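Local structure of DUF4276 family protein (Pyrococcus horikoshii, 2P62) at residues G135-E143 with K150-K161; I165-L176 with V189-N197. The protein is of unknown function but belongs to a family of the Toprim-like clan, whose better-known members act on nucleic acids. One frame throughout, in Å; residues are numbered along the deposited sequence.

Interaction 1 (G135-E143 with K150-K161)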
# COMPACT_ATOMS: atom_id res chain seq x y z
N GLY A 135 3.65 21.76 10.23
CA GLY A 135 3.90 21.60 8.81
C GLY A 135 5.10 20.69 8.60
O GLY A 135 6.18 20.97 9.12
N MET A 136 4.92 19.61 7.84
CA MET A 136 6.00 18.66 7.58
C MET A 136 6.82 19.04 6.34
O MET A 136 6.28 19.52 5.35
CB MET A 136 5.42 17.25 7.39
CG MET A 136 6.46 16.16 7.10
SD MET A 136 7.51 15.75 8.52
CE MET A 136 6.26 15.17 9.63
N GLY A 137 8.12 18.83 6.42
CA GLY A 137 8.97 19.15 5.30
C GLY A 137 9.58 20.54 5.32
O GLY A 137 9.89 21.09 4.27
N ASN A 138 9.75 21.12 6.50
CA ASN A 138 10.34 22.45 6.57
C ASN A 138 11.87 22.38 6.60
O ASN A 138 12.49 22.46 7.66
CB ASN A 138 9.84 23.22 7.80
CG ASN A 138 8.93 24.38 7.42
OD1 ASN A 138 9.24 25.15 6.51
ND2 ASN A 138 7.81 24.51 8.13
N LEU A 139 12.46 22.21 5.42
CA LEU A 139 13.91 22.13 5.30
C LEU A 139 14.30 22.41 3.86
O LEU A 139 13.45 22.69 3.03
CB LEU A 139 14.44 20.74 5.75
CG LEU A 139 14.08 19.39 5.09
CD1 LEU A 139 12.57 19.27 4.92
CD2 LEU A 139 14.78 19.24 3.75
N THR A 140 15.60 22.37 3.58
CA THR A 140 16.08 22.60 2.23
C THR A 140 16.92 21.40 1.83
O THR A 140 17.94 21.11 2.45
CB THR A 140 16.93 23.87 2.12
OG1 THR A 140 16.13 25.02 2.45
CG2 THR A 140 17.47 24.04 0.70
N LEU A 141 16.44 20.68 0.82
CA LEU A 141 17.13 19.50 0.33
C LEU A 141 17.96 19.99 -0.84
O LEU A 141 17.44 20.30 -1.91
CB LEU A 141 16.09 18.47 -0.12
CG LEU A 141 16.46 17.05 -0.51
CD1 LEU A 141 16.81 17.02 -1.96
CD2 LEU A 141 17.58 16.50 0.36
N ASN A 142 19.27 20.09 -0.65
CA ASN A 142 20.11 20.59 -1.72
C ASN A 142 20.56 19.57 -2.74
O ASN A 142 21.71 19.13 -2.72
CB ASN A 142 21.31 21.33 -1.12
CG ASN A 142 20.93 22.69 -0.57
OD1 ASN A 142 20.47 23.56 -1.32
ND2 ASN A 142 21.10 22.88 0.74
N GLU A 143 19.65 19.21 -3.65
CA GLU A 143 19.93 18.26 -4.72
C GLU A 143 19.55 18.91 -6.06
O GLU A 143 18.38 19.22 -6.31
CB GLU A 143 19.15 16.95 -4.50
CG GLU A 143 19.61 16.16 -3.26
CD GLU A 143 21.01 15.57 -3.42
OE1 GLU A 143 21.60 15.12 -2.41
OE2 GLU A 143 21.52 15.56 -4.57
N LYS A 150 8.20 21.03 -0.17
CA LYS A 150 8.17 20.80 1.27
C LYS A 150 7.05 19.86 1.67
O LYS A 150 5.87 20.21 1.66
CB LYS A 150 8.04 22.14 2.00
CG LYS A 150 9.19 23.10 1.74
CD LYS A 150 9.12 24.29 2.68
CE LYS A 150 10.25 25.28 2.46
NZ LYS A 150 10.13 25.97 1.13
N GLU A 151 7.44 18.64 2.03
CA GLU A 151 6.49 17.60 2.40
C GLU A 151 7.23 16.44 3.04
O GLU A 151 8.46 16.43 3.09
CB GLU A 151 5.72 17.13 1.17
CG GLU A 151 6.58 16.71 -0.02
CD GLU A 151 5.75 16.36 -1.24
OE1 GLU A 151 4.84 17.15 -1.59
OE2 GLU A 151 6.00 15.31 -1.87
N LEU A 152 6.47 15.47 3.54
CA LEU A 152 7.04 14.30 4.20
C LEU A 152 8.17 13.66 3.41
O LEU A 152 9.19 13.26 3.97
CB LEU A 152 5.93 13.27 4.45
CG LEU A 152 6.13 12.07 5.38
CD1 LEU A 152 6.22 10.81 4.54
CD2 LEU A 152 7.36 12.23 6.27
N GLU A 153 8.01 13.58 2.09
CA GLU A 153 9.03 12.95 1.27
C GLU A 153 10.34 13.74 1.21
O GLU A 153 11.42 13.16 1.11
CB GLU A 153 8.46 12.70 -0.13
CG GLU A 153 7.40 11.60 -0.17
CD GLU A 153 6.02 12.00 0.36
OE1 GLU A 153 5.12 11.13 0.34
OE2 GLU A 153 5.83 13.17 0.80
N LEU A 154 10.24 15.07 1.28
CA LEU A 154 11.42 15.93 1.25
C LEU A 154 12.29 15.61 2.47
O LEU A 154 13.51 15.53 2.37
CB LEU A 154 11.02 17.41 1.26
CG LEU A 154 12.16 18.36 0.84
CD1 LEU A 154 12.51 18.07 -0.61
CD2 LEU A 154 11.76 19.82 1.01
N SER A 155 11.67 15.42 3.62
CA SER A 155 12.41 15.07 4.83
C SER A 155 13.02 13.68 4.67
O SER A 155 14.16 13.45 5.08
CB SER A 155 11.48 15.09 6.04
OG SER A 155 10.90 16.36 6.23
N LEU A 156 12.25 12.75 4.10
CA LEU A 156 12.71 11.38 3.87
C LEU A 156 13.90 11.42 2.91
O LEU A 156 14.85 10.66 3.05
CB LEU A 156 11.59 10.52 3.26
CG LEU A 156 10.73 9.60 4.15
CD1 LEU A 156 11.61 8.49 4.73
CD2 LEU A 156 10.08 10.38 5.26
N ALA A 157 13.82 12.31 1.93
CA ALA A 157 14.90 12.45 0.96
C ALA A 157 16.15 12.97 1.67
O ALA A 157 17.27 12.61 1.31
CB ALA A 157 14.49 13.42 -0.15
N TYR A 158 15.96 13.82 2.69
CA TYR A 158 17.09 14.38 3.42
C TYR A 158 17.76 13.31 4.28
O TYR A 158 18.99 13.31 4.44
CB TYR A 158 16.63 15.57 4.28
CG TYR A 158 17.76 16.31 4.94
CD1 TYR A 158 18.14 16.02 6.25
CD2 TYR A 158 18.49 17.28 4.25
CE1 TYR A 158 19.20 16.68 6.86
CE2 TYR A 158 19.56 17.94 4.84
CZ TYR A 158 19.91 17.63 6.15
OH TYR A 158 20.97 18.28 6.75
N LEU A 159 16.96 12.40 4.82
CA LEU A 159 17.49 11.32 5.62
C LEU A 159 18.32 10.42 4.69
O LEU A 159 19.39 9.96 5.06
CB LEU A 159 16.35 10.51 6.25
CG LEU A 159 16.76 9.27 7.07
CD1 LEU A 159 17.66 9.68 8.21
CD2 LEU A 159 15.51 8.58 7.60
N ALA A 160 17.82 10.20 3.47
CA ALA A 160 18.52 9.37 2.50
C ALA A 160 19.87 10.01 2.19
O ALA A 160 20.89 9.33 2.06
CB ALA A 160 17.70 9.23 1.22
N LYS A 161 19.86 11.34 2.08
CA LYS A 161 21.09 12.08 1.81
C LYS A 161 22.11 11.84 2.93
O LYS A 161 23.22 11.40 2.67
CB LYS A 161 20.77 13.57 1.69
CG LYS A 161 21.96 14.44 1.30
CD LYS A 161 21.49 15.84 0.95
CE LYS A 161 22.63 16.71 0.45
NZ LYS A 161 22.12 18.03 -0.02

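Interaction 2 (I165-L176 with V189-N197)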
# COMPACT_ATOMS: atom_id res chain seq x y z
N ILE A 165 22.89 7.73 0.62
CA ILE A 165 22.19 7.04 -0.47
C ILE A 165 22.15 7.88 -1.75
O ILE A 165 22.52 7.40 -2.83
CB ILE A 165 20.71 6.70 -0.09
CG1 ILE A 165 20.66 5.86 1.20
CG2 ILE A 165 20.05 5.94 -1.23
CD1 ILE A 165 21.27 4.49 1.10
N LEU A 166 21.68 9.12 -1.65
CA LEU A 166 21.56 10.00 -2.81
C LEU A 166 22.90 10.26 -3.48
O LEU A 166 22.96 10.64 -4.65
CB LEU A 166 20.91 11.33 -2.42
CG LEU A 166 19.54 11.23 -1.74
CD1 LEU A 166 18.91 12.62 -1.65
CD2 LEU A 166 18.66 10.28 -2.53
N GLU A 167 23.97 10.06 -2.72
CA GLU A 167 25.33 10.24 -3.20
C GLU A 167 25.69 9.00 -4.02
O GLU A 167 26.15 9.10 -5.15
CB GLU A 167 26.28 10.39 -2.01
CG GLU A 167 27.75 10.39 -2.38
CD GLU A 167 28.06 11.38 -3.49
OE1 GLU A 167 27.60 12.55 -3.39
OE2 GLU A 167 28.76 10.99 -4.45
N LYS A 168 25.46 7.83 -3.42
CA LYS A 168 25.73 6.55 -4.07
C LYS A 168 25.04 6.51 -5.43
O LYS A 168 25.43 5.76 -6.32
CB LYS A 168 25.23 5.40 -3.21
CG LYS A 168 25.41 4.02 -3.83
CD LYS A 168 24.94 2.92 -2.88
CE LYS A 168 25.12 1.53 -3.49
NZ LYS A 168 24.66 0.47 -2.55
N TYR A 169 23.99 7.30 -5.57
CA TYR A 169 23.27 7.34 -6.82
C TYR A 169 23.60 8.64 -7.55
O TYR A 169 24.72 8.80 -8.03
CB TYR A 169 21.75 7.16 -6.58
CG TYR A 169 21.39 5.70 -6.33
CD1 TYR A 169 21.81 5.05 -5.17
CD2 TYR A 169 20.78 4.93 -7.33
CE1 TYR A 169 21.67 3.66 -5.01
CE2 TYR A 169 20.63 3.54 -7.18
CZ TYR A 169 21.09 2.91 -6.03
OH TYR A 169 21.04 1.53 -5.92
N ARG A 170 22.66 9.56 -7.63
CA ARG A 170 22.91 10.83 -8.33
C ARG A 170 23.02 10.57 -9.83
O ARG A 170 22.30 11.18 -10.62
CB ARG A 170 24.19 11.51 -7.82
CG ARG A 170 24.35 12.92 -8.38
CD ARG A 170 25.67 13.56 -7.99
NE ARG A 170 26.80 12.83 -8.56
CZ ARG A 170 27.06 12.76 -9.86
NH1 ARG A 170 26.28 13.38 -10.74
NH2 ARG A 170 28.10 12.04 -10.29
N GLY A 171 23.94 9.69 -10.22
CA GLY A 171 24.07 9.35 -11.62
C GLY A 171 22.72 8.86 -12.11
O GLY A 171 22.33 9.10 -13.25
N SER A 172 22.01 8.15 -11.24
CA SER A 172 20.68 7.66 -11.58
C SER A 172 19.72 8.84 -11.59
O SER A 172 18.88 8.95 -12.49
CB SER A 172 20.21 6.63 -10.56
OG SER A 172 21.01 5.46 -10.58
N MET A 173 19.85 9.74 -10.61
CA MET A 173 18.98 10.91 -10.52
C MET A 173 19.10 11.76 -11.78
O MET A 173 18.11 12.28 -12.30
CB MET A 173 19.32 11.77 -9.29
CG MET A 173 18.77 11.25 -7.96
SD MET A 173 19.03 12.37 -6.53
CE MET A 173 20.44 11.58 -5.77
N ARG A 174 20.34 11.89 -12.27
CA ARG A 174 20.62 12.66 -13.48
C ARG A 174 19.91 12.02 -14.65
O ARG A 174 19.23 12.69 -15.43
CB ARG A 174 22.13 12.68 -13.76
CG ARG A 174 22.54 13.50 -14.99
CD ARG A 174 24.01 13.28 -15.33
NE ARG A 174 24.88 13.81 -14.29
CZ ARG A 174 25.01 15.11 -14.03
NH1 ARG A 174 24.33 16.01 -14.75
NH2 ARG A 174 25.80 15.52 -13.04
N ALA A 175 20.07 10.71 -14.78
CA ALA A 175 19.44 9.97 -15.86
C ALA A 175 17.91 10.03 -15.73
O ALA A 175 17.23 10.28 -16.72
CB ALA A 175 19.92 8.52 -15.85
N LEU A 176 17.38 9.82 -14.52
CA LEU A 176 15.93 9.87 -14.35
C LEU A 176 15.39 11.23 -14.79
O LEU A 176 14.36 11.32 -15.46
CB LEU A 176 15.50 9.61 -12.90
CG LEU A 176 15.21 8.20 -12.34
CD1 LEU A 176 14.41 7.36 -13.35
CD2 LEU A 176 16.49 7.50 -11.99
N VAL A 189 12.12 10.45 -5.75
CA VAL A 189 13.31 9.98 -5.05
C VAL A 189 12.97 8.80 -4.14
O VAL A 189 13.78 7.90 -3.91
CB VAL A 189 13.95 11.10 -4.18
CG1 VAL A 189 15.16 10.57 -3.43
CG2 VAL A 189 14.36 12.28 -5.06
N MET A 190 11.75 8.81 -3.63
CA MET A 190 11.32 7.75 -2.75
C MET A 190 11.37 6.42 -3.49
O MET A 190 11.68 5.38 -2.91
CB MET A 190 9.92 8.06 -2.25
CG MET A 190 9.77 8.00 -0.75
SD MET A 190 10.62 9.22 0.24
CE MET A 190 12.18 8.63 0.34
N HIS A 191 11.08 6.45 -4.79
CA HIS A 191 11.12 5.23 -5.57
C HIS A 191 12.54 4.79 -5.88
O HIS A 191 12.79 3.60 -6.08
CB HIS A 191 10.32 5.39 -6.86
CG HIS A 191 8.84 5.37 -6.63
ND1 HIS A 191 8.08 6.52 -6.59
CD2 HIS A 191 8.00 4.35 -6.36
CE1 HIS A 191 6.83 6.20 -6.30
NE2 HIS A 191 6.76 4.89 -6.15
N ILE A 192 13.47 5.74 -5.91
CA ILE A 192 14.86 5.40 -6.16
C ILE A 192 15.35 4.72 -4.89
O ILE A 192 16.14 3.78 -4.94
CB ILE A 192 15.71 6.66 -6.41
CG1 ILE A 192 15.25 7.33 -7.70
CG2 ILE A 192 17.19 6.29 -6.46
CD1 ILE A 192 16.04 8.54 -8.06
N LEU A 193 14.85 5.21 -3.75
CA LEU A 193 15.20 4.64 -2.45
C LEU A 193 14.75 3.18 -2.38
O LEU A 193 15.44 2.35 -1.81
CB LEU A 193 14.54 5.44 -1.31
CG LEU A 193 14.78 4.93 0.12
CD1 LEU A 193 16.26 5.06 0.47
CD2 LEU A 193 13.95 5.73 1.12
N SER A 194 13.59 2.86 -2.96
CA SER A 194 13.09 1.48 -2.94
C SER A 194 14.08 0.57 -3.67
O SER A 194 14.33 -0.57 -3.26
CB SER A 194 11.73 1.38 -3.64
OG SER A 194 10.73 2.10 -2.95
N ILE A 195 14.62 1.08 -4.77
CA ILE A 195 15.58 0.34 -5.57
C ILE A 195 16.92 0.24 -4.84
O ILE A 195 17.54 -0.82 -4.80
CB ILE A 195 15.80 1.04 -6.91
CG1 ILE A 195 14.47 1.07 -7.68
CG2 ILE A 195 16.91 0.35 -7.68
CD1 ILE A 195 14.51 1.89 -8.96
N ALA A 196 17.35 1.35 -4.24
CA ALA A 196 18.62 1.37 -3.52
C ALA A 196 18.61 0.45 -2.31
O ALA A 196 19.67 0.00 -1.87
CB ALA A 196 18.95 2.79 -3.09
N ASN A 197 17.43 0.18 -1.76
CA ASN A 197 17.36 -0.70 -0.59
C ASN A 197 16.77 -2.05 -0.96
O ASN A 197 16.51 -2.88 -0.09
CB ASN A 197 16.52 -0.07 0.52
CG ASN A 197 17.11 1.23 1.04
OD1 ASN A 197 16.60 1.81 1.99
ND2 ASN A 197 18.18 1.69 0.40

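Interaction 1 (G135-E143 with K150-K161)
Leu141 and Leu139 lay two apolar side chains on one flank of the helix that begins at Leu152. Leu141 swings its CG away from its own N (chi1 -172°), which carries the branch over Leu154 and Ala157: its CB is 3.6 Å from Leu154 CD1, its CG borders Ala157 CB, and its CD2 meets Tyr158 at the edge of the ring, close to the ring plane. Leu139 runs past Leu154 in the opposite direction, CD2 against Leu154 CG at 4.0 Å, and its CD1 reaches Ser155 OG. Nearer the sheet, the Met136 chain runs alongside Leu152, CG 4.0 Å from Leu152 CB; Met136 also touches Phe17 of helix 11-23, and Leu152 touches Phe16 there.

Backbone contacts are closest at Gly137, which has no side chain and lets its CA come within 4.1 Å of Glu151 CA and 3.5 Å of Ser155 OG. Met136 O accepts a CA-H...O contact from Glu151 CA at 3.5 Å.

Polar contacts gather at the far end. Lys161, extended beyond CG, gives its NZ to Asn142 O at 2.9 Å, from above the carbonyl plane (C=O...N angle 106°), and forms a long salt bridge with Glu143 OE1 at 3.8 Å. Tyr158 OH bonds instead to Glu229.

The arrangement is a strand-to-helix connection: the chain leaves strand 129-136 of the mixed sheet, runs along helix 152-162, then turns back to enter it, with Glu151 at the N-cap position.

Interaction 2 (I165-L176 with V189-N197)
Ile192 is the main bump of helix 186-196 in this contact, fitting a hollow walled by Tyr169 and Met173. Its two branches part: with CG1 anti to the carbonyl carbon (chi1 -65°), CG2 faces Tyr169 CD2 at 3.9 Å, whereas CD1 extends to Met173 CG at 3.8 Å. Met173 crosses the isoleucine at about a right angle; a further touch from Leu176 is doubtful, because its CD2 sits too close to Ser172 O in the model.

One turn on, the small Ala196 makes the hollow and the tyrosine supplies the bump. The Tyr169 ring meets the methyl obliquely, CE1 3.4 Å from Ala196 CB, and its OH approaches Ala196 CA. Ile165 CG2 adds a second contact, 3.8 Å from Ala196 CB, and Ile165 CG2 also touches Leu193 CD1. At the opposite end of the helical segment, Leu166 and Val189 cross at about a right angle, Leu166 CD2 against Val189 CG1 at 3.6 Å. No hydrogen bond spans the two segments; the interface is held by apolar fit.

One face of helix 186-196 meets helices 165-168 and 171-180, with Tyr169 in the break between them. Helix 152-162 lies against Leu166 and Met190, and helix 204-218 packs on Met190, Ser194 and Asn197. The second subunit adjoins as well: Leu176 of the second subunit packs on Leu176 of this chain, and Lys180 NZ of the second subunit hydrogen-bonds to Ile195 O.

In the fold
From the N terminus, the chain has built most of the mixed sheet before strand 129-136 leads into interaction 1, which closes a short loop of six residues between 143 and 150 and ties the end of that strand to helix 152-162. Helix 165-168 follows almost at once, and interaction 2 then closes a second loop, which returns through helix 171-180 to helix 186-196. The two loops stand in series, neither nested nor crossing. Their centres are about 15 Å apart, yet they touch: Leu156 packs on Met190, and Leu166 on Ala157 and Glu143. Helix 152-162 therefore links the sheet to the outlying helices near the second subunit.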